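Local coordinates for protein Orf11 (PDB 6O43) that is a potential lysin of a staphylococcal phage, and so probably breaks down the host cell wall during infection, at residues A[34-37]-A[38-42]; A[44-47]-A[48-51]; A[90-93]-A[94-98]. All blocks are in the same frame, centred on the assembly; numbering follows the deposited sequence.

Contact 1: A[34-37]-A[38-42]. With I3C (5-amino-2,4,6-triiodobenzene-1,3-dicarboxylic acid), chain B.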
loop_
_atom_site.group_PDB
_atom_site.type_symbol
_atom_site.label_atom_id
_atom_site.label_comp_id
_atom_site.label_asym_id
_atom_site.label_seq_id
_atom_site.Cartn_x
_atom_site.Cartn_y
_atom_site.Cartn_z
ATOM N N GLY A 34 11.123 -1.083 -9.942
ATOM C CA GLY A 34 10.780 -2.357 -9.333
ATOM C C GLY A 34 10.873 -3.516 -10.305
ATOM O O GLY A 34 11.794 -3.605 -11.125
ATOM N N ARG A 35 9.899 -4.421 -10.212
ATOM C CA ARG A 35 9.897 -5.616 -11.041
ATOM C C ARG A 35 9.397 -5.362 -12.456
ATOM O O ARG A 35 9.588 -6.222 -13.323
ATOM C CB ARG A 35 9.073 -6.708 -10.362
ATOM C CG ARG A 35 9.788 -7.244 -9.134
ATOM C CD ARG A 35 8.880 -7.970 -8.163
ATOM N NE ARG A 35 9.638 -8.316 -6.964
ATOM C CZ ARG A 35 9.886 -7.469 -5.973
ATOM N NH1 ARG A 35 9.421 -6.229 -6.023
ATOM N NH2 ARG A 35 10.599 -7.861 -4.925
ATOM N N PHE A 36 8.772 -4.214 -12.718
ATOM C CA PHE A 36 8.557 -3.829 -14.107
ATOM C C PHE A 36 9.889 -3.726 -14.836
ATOM O O PHE A 36 9.959 -3.978 -16.043
ATOM C CB PHE A 36 7.785 -2.508 -14.194
ATOM C CG PHE A 36 6.482 -2.508 -13.436
ATOM C CD1 PHE A 36 5.433 -3.318 -13.836
ATOM C CD2 PHE A 36 6.300 -1.681 -12.341
ATOM C CE1 PHE A 36 4.229 -3.314 -13.151
ATOM C CE2 PHE A 36 5.096 -1.670 -11.651
ATOM C CZ PHE A 36 4.058 -2.491 -12.061
ATOM N N ASN A 37 10.959 -3.401 -14.106
ATOM C CA ASN A 37 12.307 -3.335 -14.664
ATOM C C ASN A 37 13.048 -4.664 -14.521
ATOM O O ASN A 37 13.504 -5.237 -15.515
ATOM C CB ASN A 37 13.102 -2.209 -13.990
ATOM C CG ASN A 37 14.535 -2.126 -14.491
ATOM O OD1 ASN A 37 14.798 -2.279 -15.687
ATOM N ND2 ASN A 37 15.472 -1.886 -13.578
ATOM N N VAL A 38 13.169 -5.169 -13.288
ATOM C CA VAL A 38 14.020 -6.332 -13.052
ATOM C C VAL A 38 13.421 -7.584 -13.683
ATOM O O VAL A 38 14.141 -8.401 -14.273
ATOM C CB VAL A 38 14.269 -6.525 -11.545
ATOM C CG1 VAL A 38 14.983 -7.842 -11.300
ATOM C CG2 VAL A 38 15.084 -5.368 -10.988
ATOM N N TRP A 39 12.104 -7.760 -13.575
ATOM C CA TRP A 39 11.467 -8.973 -14.081
ATOM C C TRP A 39 11.042 -8.861 -15.542
ATOM O O TRP A 39 11.209 -9.816 -16.307
ATOM C CB TRP A 39 10.247 -9.331 -13.229
ATOM C CG TRP A 39 10.569 -10.002 -11.927
ATOM C CD1 TRP A 39 11.806 -10.265 -11.414
ATOM C CD2 TRP A 39 9.622 -10.501 -10.971
ATOM N NE1 TRP A 39 11.688 -10.892 -10.191
ATOM C CE2 TRP A 39 10.358 -11.051 -9.900
ATOM C CE3 TRP A 39 8.223 -10.537 -10.918
ATOM C CZ2 TRP A 39 9.739 -11.628 -8.785
ATOM C CZ3 TRP A 39 7.610 -11.110 -9.809
ATOM C CH2 TRP A 39 8.368 -11.648 -8.762
ATOM N N LEU A 40 10.491 -7.722 -15.954
ATOM C CA LEU A 40 9.941 -7.574 -17.295
ATOM C C LEU A 40 10.821 -6.749 -18.228
ATOM O O LEU A 40 10.444 -6.544 -19.387
ATOM C CB LEU A 40 8.543 -6.947 -17.220
ATOM C CG LEU A 40 7.607 -7.427 -16.107
ATOM C CD1 LEU A 40 6.250 -6.745 -16.227
ATOM C CD2 LEU A 40 7.451 -8.946 -16.114
ATOM N N GLY A 41 11.965 -6.259 -17.759
ATOM C CA GLY A 41 12.855 -5.475 -18.597
ATOM C C GLY A 41 12.205 -4.247 -19.207
ATOM O O GLY A 41 12.660 -3.739 -20.238
ATOM N N GLY A 42 11.136 -3.764 -18.577
ATOM C CA GLY A 42 10.442 -2.582 -19.047
ATOM C C GLY A 42 9.535 -2.794 -20.236
ATOM O O GLY A 42 9.058 -1.810 -20.811
HETATM I I3 I3C B . 9.516 -15.278 -10.343
HETATM I I2 I3C B . 11.860 -12.573 -15.186
HETATM I I1 I3C B . 15.078 -16.789 -12.236
HETATM O O8 I3C B . 12.211 -18.042 -10.646
HETATM O O9 I3C B . 12.752 -16.438 -9.271
HETATM C C10 I3C B . 14.333 -14.507 -14.496
HETATM N N13 I3C B . 9.792 -13.362 -12.846
HETATM C C1 I3C B . 12.286 -15.805 -11.558
HETATM C C6 I3C B . 11.127 -15.055 -11.690
HETATM C C5 I3C B . 11.007 -14.140 -12.717
HETATM C C4 I3C B . 12.043 -13.969 -13.616
HETATM C C3 I3C B . 13.202 -14.714 -13.491
HETATM C C2 I3C B . 13.325 -15.633 -12.460
HETATM C C7 I3C B . 12.423 -16.820 -10.424
HETATM O O11 I3C B . 15.240 -13.666 -14.256
HETATM O O12 I3C B . 14.354 -15.172 -15.565
#

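Contact 2: A[44-47]-A[48-51]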
loop_
_atom_site.group_PDB
_atom_site.type_symbol
_atom_site.label_atom_id
_atom_site.label_comp_id
_atom_site.label_asym_id
_atom_site.label_seq_id
_atom_site.Cartn_x
_atom_site.Cartn_y
_atom_site.Cartn_z
ATOM N N GLU A 44 6.522 -3.024 -22.445
ATOM C CA GLU A 44 5.206 -2.434 -22.207
ATOM C C GLU A 44 4.090 -3.472 -22.276
ATOM O O GLU A 44 3.122 -3.396 -21.511
ATOM C CB GLU A 44 4.947 -1.300 -23.203
ATOM C CG GLU A 44 5.890 -0.111 -23.038
ATOM C CD GLU A 44 5.274 1.206 -23.468
ATOM O OE1 GLU A 44 4.226 1.186 -24.154
ATOM O OE2 GLU A 44 5.842 2.263 -23.113
ATOM N N SER A 45 4.188 -4.440 -23.190
ATOM C CA SER A 45 3.109 -5.418 -23.312
ATOM C C SER A 45 3.009 -6.291 -22.065
ATOM O O SER A 45 1.904 -6.630 -21.628
ATOM C CB SER A 45 3.298 -6.272 -24.568
ATOM O OG SER A 45 4.395 -7.156 -24.438
ATOM N N LYS A 46 4.148 -6.658 -21.470
ATOM C CA LYS A 46 4.110 -7.434 -20.232
ATOM C C LYS A 46 3.634 -6.583 -19.059
ATOM O O LYS A 46 2.910 -7.073 -18.183
ATOM C CB LYS A 46 5.484 -8.043 -19.945
ATOM C CG LYS A 46 5.881 -9.134 -20.935
ATOM C CD LYS A 46 7.194 -9.797 -20.557
ATOM C CE LYS A 46 7.449 -11.018 -21.428
ATOM N NZ LYS A 46 8.771 -11.660 -21.159
ATOM N N ILE A 47 4.021 -5.307 -19.026
ATOM C CA ILE A 47 3.523 -4.411 -17.983
ATOM C C ILE A 47 2.004 -4.304 -18.061
ATOM O O ILE A 47 1.302 -4.419 -17.051
ATOM C CB ILE A 47 4.197 -3.033 -18.094
ATOM C CG1 ILE A 47 5.701 -3.147 -17.830
ATOM C CG2 ILE A 47 3.556 -2.047 -17.136
ATOM C CD1 ILE A 47 6.458 -1.845 -18.040
ATOM N N ARG A 48 1.475 -4.096 -19.271
ATOM C CA ARG A 48 0.027 -4.065 -19.454
ATOM C C ARG A 48 -0.618 -5.373 -19.032
ATOM O O ARG A 48 -1.684 -5.376 -18.411
ATOM C CB ARG A 48 -0.319 -3.780 -20.912
ATOM C CG ARG A 48 -0.095 -2.363 -21.321
ATOM C CD ARG A 48 -0.279 -2.190 -22.821
ATOM N NE ARG A 48 0.255 -0.903 -23.235
ATOM C CZ ARG A 48 -0.363 0.253 -23.031
ATOM N NH1 ARG A 48 -1.546 0.275 -22.430
ATOM N NH2 ARG A 48 0.205 1.382 -23.424
ATOM N N GLN A 49 -0.008 -6.497 -19.407
ATOM C CA GLN A 49 -0.517 -7.798 -18.999
ATOM C C GLN A 49 -0.661 -7.874 -17.482
ATOM O O GLN A 49 -1.684 -8.333 -16.961
ATOM C CB GLN A 49 0.417 -8.891 -19.517
ATOM C CG GLN A 49 -0.093 -10.302 -19.336
ATOM C CD GLN A 49 0.991 -11.333 -19.571
ATOM O OE1 GLN A 49 2.181 -11.039 -19.433
ATOM N NE2 GLN A 49 0.590 -12.545 -19.932
ATOM N N VAL A 50 0.354 -7.401 -16.759
ATOM C CA VAL A 50 0.327 -7.447 -15.299
ATOM C C VAL A 50 -0.764 -6.534 -14.754
ATOM O O VAL A 50 -1.596 -6.951 -13.940
ATOM C CB VAL A 50 1.708 -7.073 -14.733
ATOM C CG1 VAL A 50 1.609 -6.787 -13.245
ATOM C CG2 VAL A 50 2.708 -8.186 -15.013
ATOM N N LEU A 51 -0.782 -5.277 -15.197
ATOM C CA LEU A 51 -1.754 -4.323 -14.673
ATOM C C LEU A 51 -3.182 -4.763 -14.972
ATOM O O LEU A 51 -4.058 -4.692 -14.104
ATOM C CB LEU A 51 -1.478 -2.934 -15.246
ATOM C CG LEU A 51 -0.118 -2.376 -14.826
ATOM C CD1 LEU A 51 0.104 -0.982 -15.395
ATOM C CD2 LEU A 51 -0.005 -2.374 -13.304
#

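Contact 3: A[90-93]-A[94-98]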
loop_
_atom_site.group_PDB
_atom_site.type_symbol
_atom_site.label_atom_id
_atom_site.label_comp_id
_atom_site.label_asym_id
_atom_site.label_seq_id
_atom_site.Cartn_x
_atom_site.Cartn_y
_atom_site.Cartn_z
ATOM N N LEU A 90 3.675 -13.468 -13.816
ATOM C CA LEU A 90 2.225 -13.352 -13.925
ATOM C C LEU A 90 1.527 -14.100 -12.797
ATOM O O LEU A 90 0.605 -13.569 -12.170
ATOM C CB LEU A 90 1.743 -13.863 -15.284
ATOM C CG LEU A 90 0.270 -13.571 -15.579
ATOM C CD1 LEU A 90 -0.004 -12.078 -15.452
ATOM C CD2 LEU A 90 -0.123 -14.075 -16.962
ATOM N N THR A 91 1.948 -15.338 -12.533
ATOM C CA THR A 91 1.432 -16.065 -11.377
ATOM C C THR A 91 1.625 -15.269 -10.092
ATOM O O THR A 91 0.765 -15.287 -9.202
ATOM C CB THR A 91 2.120 -17.427 -11.265
ATOM O OG1 THR A 91 1.821 -18.218 -12.425
ATOM C CG2 THR A 91 1.654 -18.159 -10.010
ATOM N N ASP A 92 2.748 -14.557 -9.979
ATOM C CA ASP A 92 3.019 -13.810 -8.756
ATOM C C ASP A 92 2.106 -12.596 -8.633
ATOM O O ASP A 92 1.605 -12.298 -7.542
ATOM C CB ASP A 92 4.488 -13.385 -8.712
ATOM C CG ASP A 92 4.914 -12.915 -7.334
ATOM O OD1 ASP A 92 5.162 -13.777 -6.465
ATOM O OD2 ASP A 92 4.991 -11.690 -7.108
ATOM N N ALA A 93 1.882 -11.879 -9.738
ATOM C CA ALA A 93 0.998 -10.719 -9.691
ATOM C C ALA A 93 -0.413 -11.119 -9.284
ATOM O O ALA A 93 -1.037 -10.454 -8.448
ATOM C CB ALA A 93 0.983 -10.000 -11.041
ATOM N N LYS A 94 -0.932 -12.209 -9.859
ATOM C CA LYS A 94 -2.277 -12.658 -9.512
ATOM C C LYS A 94 -2.338 -13.181 -8.079
ATOM O O LYS A 94 -3.332 -12.965 -7.373
ATOM C CB LYS A 94 -2.740 -13.738 -10.491
ATOM C CG LYS A 94 -2.846 -13.291 -11.944
ATOM C CD LYS A 94 -3.383 -14.426 -12.803
ATOM C CE LYS A 94 -3.445 -14.050 -14.274
ATOM N NZ LYS A 94 -3.881 -15.202 -15.108
ATOM N N PHE A 95 -1.297 -13.887 -7.640
ATOM C CA PHE A 95 -1.238 -14.335 -6.250
ATOM C C PHE A 95 -1.321 -13.150 -5.293
ATOM O O PHE A 95 -2.105 -13.159 -4.337
ATOM C CB PHE A 95 0.047 -15.137 -6.025
ATOM C CG PHE A 95 0.299 -15.509 -4.589
ATOM C CD1 PHE A 95 -0.476 -16.469 -3.956
ATOM C CD2 PHE A 95 1.330 -14.915 -3.876
ATOM C CE1 PHE A 95 -0.239 -16.819 -2.630
ATOM C CE2 PHE A 95 1.574 -15.262 -2.552
ATOM C CZ PHE A 95 0.787 -16.216 -1.929
ATOM N N ILE A 96 -0.530 -12.106 -5.552
ATOM C CA ILE A 96 -0.509 -10.957 -4.652
ATOM C C ILE A 96 -1.790 -10.144 -4.774
ATOM O O ILE A 96 -2.246 -9.540 -3.794
ATOM C CB ILE A 96 0.733 -10.092 -4.919
ATOM C CG1 ILE A 96 1.994 -10.833 -4.472
ATOM C CG2 ILE A 96 0.607 -8.755 -4.207
ATOM C CD1 ILE A 96 1.903 -11.383 -3.045
ATOM N N ALA A 97 -2.388 -10.102 -5.966
ATOM C CA ALA A 97 -3.649 -9.389 -6.126
ATOM C C ALA A 97 -4.746 -10.037 -5.294
ATOM O O ALA A 97 -5.485 -9.350 -4.579
ATOM C CB ALA A 97 -4.049 -9.336 -7.602
ATOM N N ARG A 98 -4.873 -11.364 -5.377
ATOM C CA ARG A 98 -5.879 -12.052 -4.575
ATOM C C ARG A 98 -5.566 -11.954 -3.087
ATOM O O ARG A 98 -6.484 -11.847 -2.267
ATOM C CB ARG A 98 -5.997 -13.514 -5.011
ATOM C CG ARG A 98 -6.674 -13.696 -6.366
ATOM C CD ARG A 98 -6.881 -15.166 -6.691
ATOM N NE ARG A 98 -5.619 -15.881 -6.849
ATOM C CZ ARG A 98 -5.120 -16.271 -8.019
ATOM N NH1 ARG A 98 -5.780 -16.020 -9.144
ATOM N NH2 ARG A 98 -3.963 -16.917 -8.062
#

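Contact 1: A[34-37]-A[38-42]
R35 O is gripped twice, by W39 N at 3.0 Å and by L40 N at 3.2 Å. The L40 donor comes in almost in line with the carbonyl (C=O...N 163°), whereas that of W39 is tilted 33° from the carbonyl plane. The five-residue bond marks the widening C-terminal end of helix 34-38. G42 N then reaches back to F36 O at 2.8 Å, and G41 and G42 both adopt positive phi, easy for glycine, as the chain leaves the helix.

R35 CG stands anti to the carbonyl carbon (chi1 -71°) and the chain extends from there, laying CD over the six-membered ring of W39, 3.5 Å from its centroid, as a CH-pi contact. The guanidinium stands almost upright to the indole, held by a salt bridge to E68 and hydrogen bonds to L77 O, G72 O and N81. On its other face W39 walls the pocket of I3C, a phasing compound, whose N13 lies 3.4 Å above the indole plane.

The apolar F36 and L40 both pack on I47 of helix 44-57; F36 also meets F64 of helix 61-71, and W39 touches Y89 and D92 of helix 89-104.

Contact 2: A[44-47]-A[48-51]
Every carbonyl from E44 to I47 is taken by the amide four residues on, so this first part of helix 44-57 satisfies its backbone in regular alpha-helical fashion: R48 N to E44 O, Q49 N to S45 O, V50 N to K46 O and L51 N to I47 O are each 2.9 Å long. The last is almost straight, with 173° at the hydrogen. K46 N, which lies too early in the helix for such a partner within it, is bonded by OD1 of the preceding N43, and S45 OG bonds to the same oxygen.

E44 and R48 lie side by side with their flat ends turned 60° apart. E44 OE1 sits at the edge of the guanidinium but 4.1 Å from R48 NH2, beyond a salt bridge, so any attraction is probably modest. R48 has a firmer partner in D24, whose OD1 forms a salt bridge with NH1. Likewise Q49 OE1 looks outside the turn and is hydrogen-bonded to the hydroxyl of Y89.

The apolar branches of I47, V50 and L51 fill the buried side. With I47 CG1 beside the backbone N (chi1 -64°), the other branch, CG2, is swung along the helix to L51 CD1, 4.0 Å away.

Three helices pack against the inner side of these two turns: R48 and L51 meet I23 of helix 23-30, L51 and V50 meet F64 of helix 61-71, and V50 meets Y89 and A93 of helix 89-104.

Contact 3: A[90-93]-A[94-98]
On two turns of the regular alpha helix 89-104, the carboxylate of D92 lies beside I96, both side chains pointing the same way, with OD2 4.1 Å from I96 CG1. Each of its oxygens has a backbone partner outside residues 90-98: OD1 accepts from R86 N and OD2 from W79 N. A buried acid is thus used to tie the helix to two amides of the preceding loop, and the two N-H groups satisfy both oxygens and fix the rotation of the carboxylate. F95 touches the preceding turn with its CB, 3.3 Å from T91 O, while the ring leads away to a cation-pi pair with R86. The guanidinium of R98 has K94 O lying off-centre over one face, 3.7 Å above its plane.

The backbone bonds join residues four apart. F95 N binds T91 O and I96 N binds D92 O, both at 2.9 Å, while A97 N reaches A93 O at 2.8 Å. T91 OG1, on the exposed side, bonds to D88 OD2, just ahead of the helix.

Small residues let neighbours come close. The methyl of A93 faces W79 and that of A97 faces I57 of helix 44-57, which K94 and R98 also touch. L90 rests on Q49 of that same helix and turns CG and CD1 to the K94 methylene CE; leucine suits such a partly exposed site, where it packs on the aliphatic parts of two polar chains.

The side chains of L90 and K94 run across each other at a slant. K94 leaves with CG beside its backbone N (chi1 -62°) and stays extended to its end; this carries CG past L90 O at 3.5 Å and brings CE to 4.0 Å from L90 CG.

Overall arrangement
Contact 3 is the most buried and lies nearest the middle of the chain, with four residues buried and one exposed; contacts 1 and 2 are more peripheral, each with three buried and three exposed. Contacts 2 and 3 are regular interiors of helices 44-57 and 89-104, which pack on each other, as where Q49 NE2 comes 3.4 Å from L90 CD2. Contact 1 sits on both helices and is a helix end, where glycines and longer-spanning bonds turn the chain toward helix 44-57. It alone carries a residue of the I3C pocket, and its chemistry combines aromatic rings with a buried arginine, whereas contact 2 joins an aliphatic side to charged groups on its surface and contact 3 buries an acid.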